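Local coordinates for DUF4848 domain-containing protein (Bacteroides thetaiotaomicron, PDB 4LB8) that is of unknown function but is made with a signal sequence of lipoprotein type and is probably exported and lipid-tethered to the cell envelope, at residues Val101-Thr106 / Lys143-Phe148; Glu69-Leu74 / Leu112-Arg117; Gly25-Phe30 / Phe126-Gly131; Val157-Ser162 / Tyr173-Asp178. All coordinates share one frame; numbering follows the deposited sequence.

Contacts 2 and 3 are buried, whereas contacts 1 and 4 each have a solvent side. Contacts 1, 2 and 3 all use the connection between helix 84-98 and strand 132-135, while contact 4 joins the two strands of a hairpin. Contacts 1 and 2 lie side by side, their centres about 12 Å apart: residues 112-117 probably bond through the backbone to both 101-106 and 143-148. Both are mainly apolar packing, contact 2 adding a bridging water. Contact 3 encloses contact 2 along the chain and pairs an aromatic T with an asparagine-to-backbone bond. In contact 4, strand hydrogen bonds and an arginine do the work. Contacts 2 and 4 both touch the second subunit.

Contact 1: residues Val101-Thr106 / Lys143-Phe148; sequences VFMFNT and KVYTDF
Phe148 lays its ring against Asn105, and this is the close-packed part of the contact. The CA of Asn105 stands over one face of the Phe148 ring, 3.9 Å from its centroid, a CH-pi contact. With CG anti to the backbone N (chi1 -166°), the Asn105 amide runs out past the ring with its plane 32° from that of Phe148, and OD1 comes to 3.2 Å from CE2 of Phe148. The polar atoms of that amide are satisfied beside it: OD1 accepts from Ile107 N and Asp108 N, and ND2 donates to Asp111. Met103, a buried selenomethionine, crosses Phe148 at about a right angle; its chain runs straight to SE and then bends (chi3 76°), bringing CE to 3.8 Å from CD1 of Phe148. The apolar packing is looser at its other end, where Met103 SE lies 4.2 Å from CB of Tyr145.

Toward solvent the contact thins. Exposed Thr106 offers OG1 at 3.6 Å to CB of Phe148. Asp147 stays at the margin, its OD1 accepting from Glu150 N. That is an N-cap, so what packs on the 101-106 loop is the capped start of helix 148-152.

Contact 2: residues Glu69-Leu74 / Leu112-Arg117; sequences EADGEL and LSPYSR
Ala70 and Asp71, on the intact hydrogen-bonded turns of helix 63-80, face Pro114 and Ser113 of a loop without regular structure, with Ala70 CA 7.4 Å from Pro114 CA and Asp71 CA 7.3 Å from Ser113 CA. The gap is filled by Ala70, Leu74 and the proline ring. Ala70 points its CB at that ring and meets CG of Pro114 at 3.9 Å. One turn on, Leu74 holds CG anti to its own backbone N (chi1 -177°) and reaches out with a single branch: CD2 presses on the carbonyl O of Leu112 at 3.5 Å, on CA of Ser113 at 3.7 Å and, more loosely, on CD of Pro114.

Helix 63-80 here packs on the long connection between helix 84-98 and strand 132-135, and Tyr94 of helix 84-98 touches both Leu74 and Pro114. At the Asp71 end the contact turns polar. A water donates to OD1 of Asp71 at 2.7 Å and is hydrogen-bonded to OG of Ser113 at 2.7 Å, joining helix to loop. Asp71 OD1 is also in a salt bridge with Arg208 of the second subunit, an arginine that donates to Pro114 O as well and makes a cation-pi contact with Tyr115, while Phe204 of that subunit packs on Leu112.

Contact 3: residues Gly25-Phe30 / Phe126-Gly131; sequences GTMIKF and FVNMKG
Asn128 reaches across to Thr26 and gives its amide N-H to the backbone carbonyl there: ND2 to Thr26 O is 2.7 Å, nearly straight at 167°, with the oxygen close to the amide plane. The side chain is bent back over its own backbone, CG lying between N and the carbonyl carbon (chi1 61°). From there OD1 accepts from Lys130 N at 2.9 Å, an Asx turn, with the donor above the carbonyl plane, and takes a further bond from Glu132 N. The backbone closes a type I turn over the same residues through Gly131 N and Asn128 O. Replacing this asparagine by an alanine is likely to leave Thr26 O without its amide donor and Lys130 N without the oxygen that closes the Asx turn.

Met27, a selenomethionine, starts out away from the loop but bends back, CE coming to 3.9 Å from Asn128 ND2. Ile28 sets CG1 at 3.8 Å from Phe126 O, and a water links that oxygen to Ile28 N. Phe30 and Phe126 both put CG anti to the carbonyl carbon, beside the backbone N, and the two side chains cross at about a right angle, presenting the edge of Phe30 to the face of Phe126. In this T-shaped pair CZ of Phe30 stands over the middle of the Phe126 ring, the centroids 4.9 Å apart and the planes at 80°.

Thr26 and Met27 form a classic beta bulge opposite Ile22. Strand 27-30 lies between antiparallel strand 19-22 and parallel strand 132-135, and helix 33-44 covers the aromatic pair, Ala39 touching both rings.

Contact 4: residues Val157-Ser162 / Tyr173-Asp178; sequences VSTRSS and YSRQKD
Ser162 and Arg175 form an antiparallel hydrogen-bonded pair in the beta hairpin of strands 161-163 and 171-175, with Arg175 N to Ser162 O at 2.7 Å and Ser162 N to Arg175 O at 3.0 Å.

From that pair the Arg175 side chain reaches past Ser162 toward Thr159, which precedes strand 161-163. Its CB lies 3.9 Å from Ser162 O; the chain then stays extended until it bends at chi3 (91°). NE passes 3.9 Å from Thr159 O, CZ comes near both oxygens of Thr159, and NH1 rests 3.8 Å from CB of Ser162. NH2 ends the path, donating to Thr159 O at 2.6 Å from above the carbonyl plane; it also donates to Thr159 OG1, at a length so short that its exact value is doubtful. A leucine in its place would probably leave Thr159 O without this donor and the chain leading into the hairpin less firmly held.

Further along, Lys177 lies alongside Arg160, pointing the same way, with CB over the centre of its guanidinium face. Ser161 and Ser162 also pair with a strand of the second subunit, carrying the sheet across the interface. Thr159 OG1, at the edge of the Arg175 guanidinium, is hydrogen-bonded to Ser162 OG at 2.9 Å, and either hydroxyl could be the donor.

Contact 1: residues Val101-Thr106 / Lys143-Phe148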
# COMPACT_ATOMS: atom_id res chain seq x y z
N VAL A 101 -14.84 21.26 16.43
CA VAL A 101 -14.75 20.21 17.46
C VAL A 101 -13.95 19.02 16.86
O VAL A 101 -13.06 18.45 17.51
CB VAL A 101 -16.15 19.76 17.97
CG1 VAL A 101 -16.03 18.72 19.07
CG2 VAL A 101 -16.97 20.95 18.46
N PHE A 102 -14.26 18.69 15.57
CA PHE A 102 -13.62 17.60 14.86
C PHE A 102 -12.67 18.09 13.80
O PHE A 102 -12.62 19.26 13.46
CB PHE A 102 -14.66 16.63 14.27
CG PHE A 102 -15.51 15.97 15.33
CD1 PHE A 102 -14.94 15.49 16.50
CD2 PHE A 102 -16.88 15.84 15.15
CE1 PHE A 102 -15.73 14.87 17.48
CE2 PHE A 102 -17.68 15.24 16.14
CZ PHE A 102 -17.09 14.75 17.29
N MSE A 103 -11.94 17.15 13.26
CA MSE A 103 -10.82 17.28 12.33
C MSE A 103 -11.09 16.45 11.08
O MSE A 103 -11.60 15.33 11.18
CB MSE A 103 -9.66 16.73 13.16
CG MSE A 103 -8.35 16.68 12.54
SE MSE A 103 -7.18 15.91 13.86
CE MSE A 103 -7.59 14.09 13.82
N PHE A 104 -10.77 16.98 9.90
CA PHE A 104 -10.99 16.26 8.63
C PHE A 104 -9.65 15.79 8.06
O PHE A 104 -8.60 16.29 8.48
CB PHE A 104 -11.81 17.11 7.63
CG PHE A 104 -13.27 17.17 8.02
CD1 PHE A 104 -14.14 16.14 7.68
CD2 PHE A 104 -13.74 18.19 8.86
CE1 PHE A 104 -15.48 16.16 8.09
CE2 PHE A 104 -15.08 18.19 9.31
CZ PHE A 104 -15.94 17.18 8.91
N ASN A 105 -9.69 14.78 7.18
CA ASN A 105 -8.51 14.17 6.59
C ASN A 105 -7.89 15.10 5.56
O ASN A 105 -8.50 15.38 4.51
CB ASN A 105 -8.85 12.81 5.96
CG ASN A 105 -7.68 11.93 5.61
OD1 ASN A 105 -6.58 12.37 5.31
ND2 ASN A 105 -7.91 10.64 5.56
N THR A 106 -6.66 15.56 5.87
CA THR A 106 -5.84 16.48 5.06
C THR A 106 -4.97 15.74 4.03
O THR A 106 -4.43 16.38 3.12
CB THR A 106 -4.96 17.35 5.97
OG1 THR A 106 -4.18 16.52 6.83
CG2 THR A 106 -5.76 18.33 6.78
N LYS A 143 -5.60 16.24 25.79
CA LYS A 143 -4.57 16.20 24.74
C LYS A 143 -5.21 15.98 23.38
O LYS A 143 -5.99 15.03 23.19
CB LYS A 143 -3.50 15.11 25.02
CG LYS A 143 -2.24 15.28 24.16
CD LYS A 143 -1.08 14.42 24.62
CE LYS A 143 0.17 14.82 23.86
NZ LYS A 143 1.37 14.06 24.30
N VAL A 144 -4.88 16.87 22.44
CA VAL A 144 -5.41 16.82 21.08
C VAL A 144 -4.29 16.79 20.06
O VAL A 144 -3.14 17.11 20.39
CB VAL A 144 -6.42 17.96 20.76
CG1 VAL A 144 -7.66 17.89 21.65
CG2 VAL A 144 -5.77 19.35 20.82
N TYR A 145 -4.61 16.38 18.85
CA TYR A 145 -3.70 16.45 17.70
C TYR A 145 -3.80 17.89 17.14
O TYR A 145 -4.90 18.48 17.11
CB TYR A 145 -4.06 15.42 16.63
CG TYR A 145 -3.81 13.98 17.04
CD1 TYR A 145 -2.51 13.48 17.15
CD2 TYR A 145 -4.87 13.10 17.23
CE1 TYR A 145 -2.28 12.15 17.51
CE2 TYR A 145 -4.65 11.77 17.58
CZ TYR A 145 -3.35 11.30 17.71
OH TYR A 145 -3.12 9.99 18.07
N THR A 146 -2.65 18.47 16.73
CA THR A 146 -2.59 19.82 16.15
C THR A 146 -3.28 19.81 14.79
O THR A 146 -4.08 20.70 14.48
CB THR A 146 -1.14 20.30 16.03
OG1 THR A 146 -0.42 19.32 15.27
CG2 THR A 146 -0.47 20.51 17.40
N ASP A 147 -3.00 18.76 14.00
CA ASP A 147 -3.51 18.53 12.65
C ASP A 147 -3.72 17.05 12.43
O ASP A 147 -3.22 16.24 13.21
CB ASP A 147 -2.52 19.12 11.61
CG ASP A 147 -1.08 18.62 11.73
OD1 ASP A 147 -0.85 17.41 11.52
OD2 ASP A 147 -0.18 19.45 12.00
N PHE A 148 -4.45 16.68 11.34
CA PHE A 148 -4.72 15.28 11.00
C PHE A 148 -3.42 14.50 10.68
O PHE A 148 -3.32 13.31 11.02
CB PHE A 148 -5.70 15.19 9.81
CG PHE A 148 -6.06 13.76 9.49
CD1 PHE A 148 -7.01 13.08 10.25
CD2 PHE A 148 -5.37 13.05 8.52
CE1 PHE A 148 -7.28 11.73 10.02
CE2 PHE A 148 -5.63 11.70 8.30
CZ PHE A 148 -6.59 11.06 9.04

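Contact 2: residues Glu69-Leu74 / Leu112-Arg117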
# COMPACT_ATOMS: atom_id res chain seq x y z
N GLU A 69 -24.02 11.79 15.88
CA GLU A 69 -24.78 12.74 15.09
C GLU A 69 -24.09 13.07 13.77
O GLU A 69 -24.74 13.08 12.72
CB GLU A 69 -24.99 14.04 15.88
CG GLU A 69 -25.96 13.91 17.04
CD GLU A 69 -26.23 15.21 17.78
OE1 GLU A 69 -25.70 16.27 17.36
OE2 GLU A 69 -26.97 15.17 18.79
N ALA A 70 -22.76 13.35 13.83
CA ALA A 70 -21.94 13.74 12.69
C ALA A 70 -21.94 12.64 11.64
O ALA A 70 -22.19 12.94 10.47
CB ALA A 70 -20.52 14.04 13.15
N ASP A 71 -21.74 11.37 12.08
CA ASP A 71 -21.71 10.15 11.27
C ASP A 71 -23.10 9.87 10.65
O ASP A 71 -23.20 9.61 9.44
CB ASP A 71 -21.20 8.95 12.10
CG ASP A 71 -19.67 8.86 12.24
OD1 ASP A 71 -18.96 9.48 11.42
OD2 ASP A 71 -19.20 8.10 13.11
N GLY A 72 -24.16 9.98 11.46
CA GLY A 72 -25.54 9.85 11.03
C GLY A 72 -25.88 10.86 9.95
O GLY A 72 -26.39 10.47 8.90
N GLU A 73 -25.52 12.14 10.15
CA GLU A 73 -25.72 13.23 9.20
C GLU A 73 -24.87 13.05 7.89
O GLU A 73 -25.34 13.45 6.83
CB GLU A 73 -25.39 14.59 9.87
CG GLU A 73 -25.75 15.82 9.04
CD GLU A 73 -25.58 17.19 9.67
OE1 GLU A 73 -25.42 17.27 10.91
OE2 GLU A 73 -25.64 18.19 8.91
N LEU A 74 -23.65 12.46 7.95
CA LEU A 74 -22.83 12.25 6.74
C LEU A 74 -23.48 11.17 5.85
O LEU A 74 -23.54 11.31 4.63
CB LEU A 74 -21.37 11.87 7.10
CG LEU A 74 -20.35 11.69 5.93
CD1 LEU A 74 -20.33 12.87 4.97
CD2 LEU A 74 -18.94 11.43 6.46
N LEU A 112 -14.19 11.23 3.70
CA LEU A 112 -15.20 12.22 4.08
C LEU A 112 -15.45 12.38 5.54
O LEU A 112 -16.04 13.40 5.92
CB LEU A 112 -16.53 11.81 3.44
CG LEU A 112 -16.56 11.61 1.97
CD1 LEU A 112 -17.93 11.21 1.56
CD2 LEU A 112 -16.11 12.86 1.22
N SER A 113 -15.13 11.35 6.35
CA SER A 113 -15.45 11.26 7.78
C SER A 113 -14.76 12.25 8.69
O SER A 113 -13.55 12.45 8.58
CB SER A 113 -15.16 9.86 8.29
OG SER A 113 -16.18 8.99 7.84
N PRO A 114 -15.50 12.84 9.67
CA PRO A 114 -14.83 13.69 10.67
C PRO A 114 -14.08 12.82 11.66
O PRO A 114 -14.45 11.66 11.85
CB PRO A 114 -15.98 14.45 11.35
CG PRO A 114 -17.16 13.54 11.22
CD PRO A 114 -16.94 12.67 9.97
N TYR A 115 -13.05 13.36 12.30
CA TYR A 115 -12.22 12.64 13.28
C TYR A 115 -12.14 13.37 14.60
O TYR A 115 -12.16 14.61 14.63
CB TYR A 115 -10.80 12.46 12.74
CG TYR A 115 -10.70 11.43 11.65
CD1 TYR A 115 -10.46 10.09 11.95
CD2 TYR A 115 -10.85 11.79 10.31
CE1 TYR A 115 -10.34 9.14 10.94
CE2 TYR A 115 -10.77 10.83 9.29
CZ TYR A 115 -10.50 9.51 9.62
OH TYR A 115 -10.42 8.55 8.64
N SER A 116 -11.95 12.60 15.70
CA SER A 116 -11.70 13.17 17.03
C SER A 116 -10.30 13.78 16.99
O SER A 116 -9.43 13.27 16.28
CB SER A 116 -11.80 12.09 18.10
OG SER A 116 -12.07 12.56 19.42
N ARG A 117 -10.09 14.89 17.71
CA ARG A 117 -8.79 15.54 17.82
C ARG A 117 -8.01 14.90 18.97
O ARG A 117 -6.81 15.08 19.05
CB ARG A 117 -8.94 17.06 18.03
CG ARG A 117 -9.39 17.76 16.76
CD ARG A 117 -9.59 19.26 16.97
NE ARG A 117 -10.06 19.95 15.76
CZ ARG A 117 -9.26 20.39 14.79
NH1 ARG A 117 -7.94 20.19 14.86
NH2 ARG A 117 -9.77 20.99 13.72
O HOH W 1 -18.68 8.79 8.83

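Contact 3: residues Gly25-Phe30 / Phe126-Gly131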
# COMPACT_ATOMS: atom_id res chain seq x y z
N GLY A 25 -25.00 21.45 32.67
CA GLY A 25 -24.83 20.33 31.74
C GLY A 25 -23.72 20.46 30.72
O GLY A 25 -23.76 19.78 29.69
N THR A 26 -22.72 21.32 30.99
CA THR A 26 -21.61 21.61 30.07
C THR A 26 -20.26 21.07 30.59
O THR A 26 -19.24 21.27 29.94
CB THR A 26 -21.54 23.13 29.80
OG1 THR A 26 -21.18 23.84 30.99
CG2 THR A 26 -22.84 23.69 29.25
N MSE A 27 -20.26 20.38 31.74
CA MSE A 27 -19.03 19.85 32.31
C MSE A 27 -19.27 18.58 33.13
O MSE A 27 -20.15 18.56 33.97
CB MSE A 27 -18.39 20.94 33.22
CG MSE A 27 -16.98 20.58 33.74
SE MSE A 27 -15.59 20.56 32.35
CE MSE A 27 -15.47 22.46 32.12
N ILE A 28 -18.45 17.55 32.90
CA ILE A 28 -18.43 16.31 33.70
C ILE A 28 -17.34 16.50 34.77
O ILE A 28 -16.21 16.86 34.44
CB ILE A 28 -18.21 15.01 32.85
CG1 ILE A 28 -19.46 14.61 32.03
CG2 ILE A 28 -17.73 13.82 33.70
CD1 ILE A 28 -20.61 13.87 32.76
N LYS A 29 -17.68 16.26 36.04
CA LYS A 29 -16.74 16.33 37.14
C LYS A 29 -16.66 14.97 37.82
O LYS A 29 -17.69 14.39 38.14
CB LYS A 29 -17.15 17.43 38.15
CG LYS A 29 -16.21 17.62 39.35
CD LYS A 29 -16.96 18.25 40.51
CE LYS A 29 -16.14 19.17 41.41
NZ LYS A 29 -15.83 20.49 40.76
N PHE A 30 -15.45 14.45 37.99
CA PHE A 30 -15.18 13.20 38.70
C PHE A 30 -14.69 13.56 40.09
O PHE A 30 -14.14 14.65 40.28
CB PHE A 30 -14.17 12.32 37.95
CG PHE A 30 -14.71 11.80 36.64
CD1 PHE A 30 -15.66 10.78 36.61
CD2 PHE A 30 -14.29 12.36 35.43
CE1 PHE A 30 -16.17 10.31 35.39
CE2 PHE A 30 -14.81 11.89 34.22
CZ PHE A 30 -15.73 10.87 34.21
N PHE A 126 -16.54 11.47 27.88
CA PHE A 126 -16.73 12.42 28.96
C PHE A 126 -16.36 13.87 28.59
O PHE A 126 -16.92 14.77 29.22
CB PHE A 126 -15.97 11.97 30.20
CG PHE A 126 -16.18 10.54 30.65
CD1 PHE A 126 -17.44 10.07 30.97
CD2 PHE A 126 -15.10 9.68 30.82
CE1 PHE A 126 -17.63 8.75 31.42
CE2 PHE A 126 -15.28 8.37 31.29
CZ PHE A 126 -16.55 7.91 31.57
N VAL A 127 -15.45 14.10 27.60
CA VAL A 127 -15.09 15.46 27.17
C VAL A 127 -16.31 16.20 26.60
O VAL A 127 -17.17 15.58 25.96
CB VAL A 127 -13.89 15.58 26.17
CG1 VAL A 127 -12.56 15.28 26.84
CG2 VAL A 127 -14.10 14.73 24.92
N ASN A 128 -16.37 17.51 26.83
CA ASN A 128 -17.44 18.35 26.33
C ASN A 128 -17.06 18.89 24.94
O ASN A 128 -16.14 18.36 24.29
CB ASN A 128 -17.77 19.49 27.32
CG ASN A 128 -16.65 20.47 27.64
OD1 ASN A 128 -15.63 20.57 26.94
ND2 ASN A 128 -16.85 21.25 28.68
N MSE A 129 -17.72 19.96 24.51
CA MSE A 129 -17.52 20.55 23.20
C MSE A 129 -16.17 21.29 23.04
O MSE A 129 -15.78 21.57 21.90
CB MSE A 129 -18.71 21.46 22.85
CG MSE A 129 -20.04 20.68 22.73
SE MSE A 129 -19.92 19.07 21.59
CE MSE A 129 -19.94 17.70 22.82
N LYS A 130 -15.44 21.55 24.18
CA LYS A 130 -14.12 22.20 24.19
C LYS A 130 -12.99 21.19 24.53
O LYS A 130 -11.84 21.58 24.72
CB LYS A 130 -14.10 23.38 25.18
CG LYS A 130 -15.00 24.55 24.79
CD LYS A 130 -14.97 25.68 25.83
CE LYS A 130 -14.05 26.82 25.43
NZ LYS A 130 -14.04 27.92 26.44
N GLY A 131 -13.36 19.91 24.64
CA GLY A 131 -12.45 18.83 24.98
C GLY A 131 -12.03 18.87 26.43
O GLY A 131 -10.88 18.58 26.75
O HOH W 2 -17.04 17.40 30.49

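Contact 4: residues Val157-Ser162 / Tyr173-Asp178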
# COMPACT_ATOMS: atom_id res chain seq x y z
N VAL A 157 8.28 4.17 5.60
CA VAL A 157 7.92 4.34 4.19
C VAL A 157 7.40 2.98 3.71
O VAL A 157 6.57 2.90 2.80
CB VAL A 157 9.16 4.83 3.37
CG1 VAL A 157 8.82 5.02 1.88
CG2 VAL A 157 9.77 6.11 3.96
N SER A 158 7.90 1.90 4.37
CA SER A 158 7.60 0.50 4.08
C SER A 158 6.22 0.08 4.58
O SER A 158 5.78 0.48 5.65
CB SER A 158 8.67 -0.43 4.66
OG SER A 158 8.41 -0.86 5.98
N THR A 159 5.57 -0.74 3.76
CA THR A 159 4.28 -1.34 4.03
C THR A 159 4.40 -2.87 3.81
O THR A 159 5.37 -3.33 3.19
CB THR A 159 3.17 -0.71 3.17
OG1 THR A 159 3.48 -0.84 1.79
CG2 THR A 159 2.91 0.74 3.49
N ARG A 160 3.44 -3.63 4.35
CA ARG A 160 3.33 -5.08 4.14
C ARG A 160 2.83 -5.35 2.74
O ARG A 160 3.23 -6.30 2.08
CB ARG A 160 2.33 -5.66 5.16
CG ARG A 160 2.29 -7.16 5.17
CD ARG A 160 1.38 -7.61 6.26
NE ARG A 160 0.96 -9.00 6.09
CZ ARG A 160 1.64 -10.05 6.52
NH1 ARG A 160 2.80 -9.89 7.14
NH2 ARG A 160 1.16 -11.27 6.34
N SER A 161 1.89 -4.51 2.30
CA SER A 161 1.23 -4.65 1.02
C SER A 161 0.94 -3.28 0.41
O SER A 161 0.58 -2.36 1.16
CB SER A 161 -0.06 -5.43 1.21
OG SER A 161 -0.54 -5.89 -0.04
N SER A 162 1.10 -3.14 -0.95
CA SER A 162 0.81 -1.95 -1.78
C SER A 162 0.43 -2.38 -3.19
O SER A 162 1.14 -3.17 -3.82
CB SER A 162 1.99 -0.99 -1.84
OG SER A 162 2.08 -0.27 -0.63
N TYR A 173 1.45 -2.21 -10.42
CA TYR A 173 2.15 -3.12 -9.53
C TYR A 173 1.23 -3.67 -8.46
O TYR A 173 0.17 -3.12 -8.18
CB TYR A 173 3.39 -2.43 -8.87
CG TYR A 173 3.06 -1.21 -8.02
CD1 TYR A 173 2.68 -1.35 -6.69
CD2 TYR A 173 3.12 0.08 -8.55
CE1 TYR A 173 2.34 -0.24 -5.91
CE2 TYR A 173 2.80 1.20 -7.77
CZ TYR A 173 2.40 1.03 -6.45
OH TYR A 173 2.05 2.13 -5.69
N SER A 174 1.71 -4.74 -7.81
CA SER A 174 1.11 -5.34 -6.65
C SER A 174 2.22 -5.97 -5.83
O SER A 174 2.85 -6.91 -6.29
CB SER A 174 0.05 -6.35 -7.05
OG SER A 174 -0.73 -6.70 -5.92
N ARG A 175 2.56 -5.33 -4.70
CA ARG A 175 3.58 -5.89 -3.81
C ARG A 175 2.87 -6.50 -2.63
O ARG A 175 2.20 -5.80 -1.88
CB ARG A 175 4.63 -4.86 -3.37
CG ARG A 175 5.67 -5.49 -2.41
CD ARG A 175 6.65 -4.50 -1.81
NE ARG A 175 6.13 -3.99 -0.55
CZ ARG A 175 5.62 -2.78 -0.39
NH1 ARG A 175 5.60 -1.92 -1.40
NH2 ARG A 175 5.16 -2.40 0.78
N GLN A 176 2.98 -7.80 -2.49
CA GLN A 176 2.31 -8.48 -1.39
C GLN A 176 3.35 -8.83 -0.31
O GLN A 176 4.45 -8.30 -0.33
CB GLN A 176 1.52 -9.70 -1.92
CG GLN A 176 0.35 -9.30 -2.84
CD GLN A 176 -0.68 -8.42 -2.16
OE1 GLN A 176 -1.00 -7.33 -2.64
NE2 GLN A 176 -1.22 -8.86 -1.01
N LYS A 177 2.98 -9.65 0.67
CA LYS A 177 3.85 -9.96 1.80
C LYS A 177 5.18 -10.67 1.38
O LYS A 177 6.22 -10.37 1.97
CB LYS A 177 3.09 -10.74 2.89
CG LYS A 177 2.89 -12.22 2.66
CD LYS A 177 3.35 -13.00 3.88
CE LYS A 177 3.52 -14.48 3.59
NZ LYS A 177 2.22 -15.15 3.34
N ASP A 178 5.15 -11.57 0.38
CA ASP A 178 6.36 -12.26 -0.03
C ASP A 178 6.45 -12.47 -1.56
O ASP A 178 7.38 -13.13 -2.02
CB ASP A 178 6.56 -13.58 0.74
CG ASP A 178 5.52 -14.66 0.52
OD1 ASP A 178 4.64 -14.48 -0.35
OD2 ASP A 178 5.61 -15.70 1.21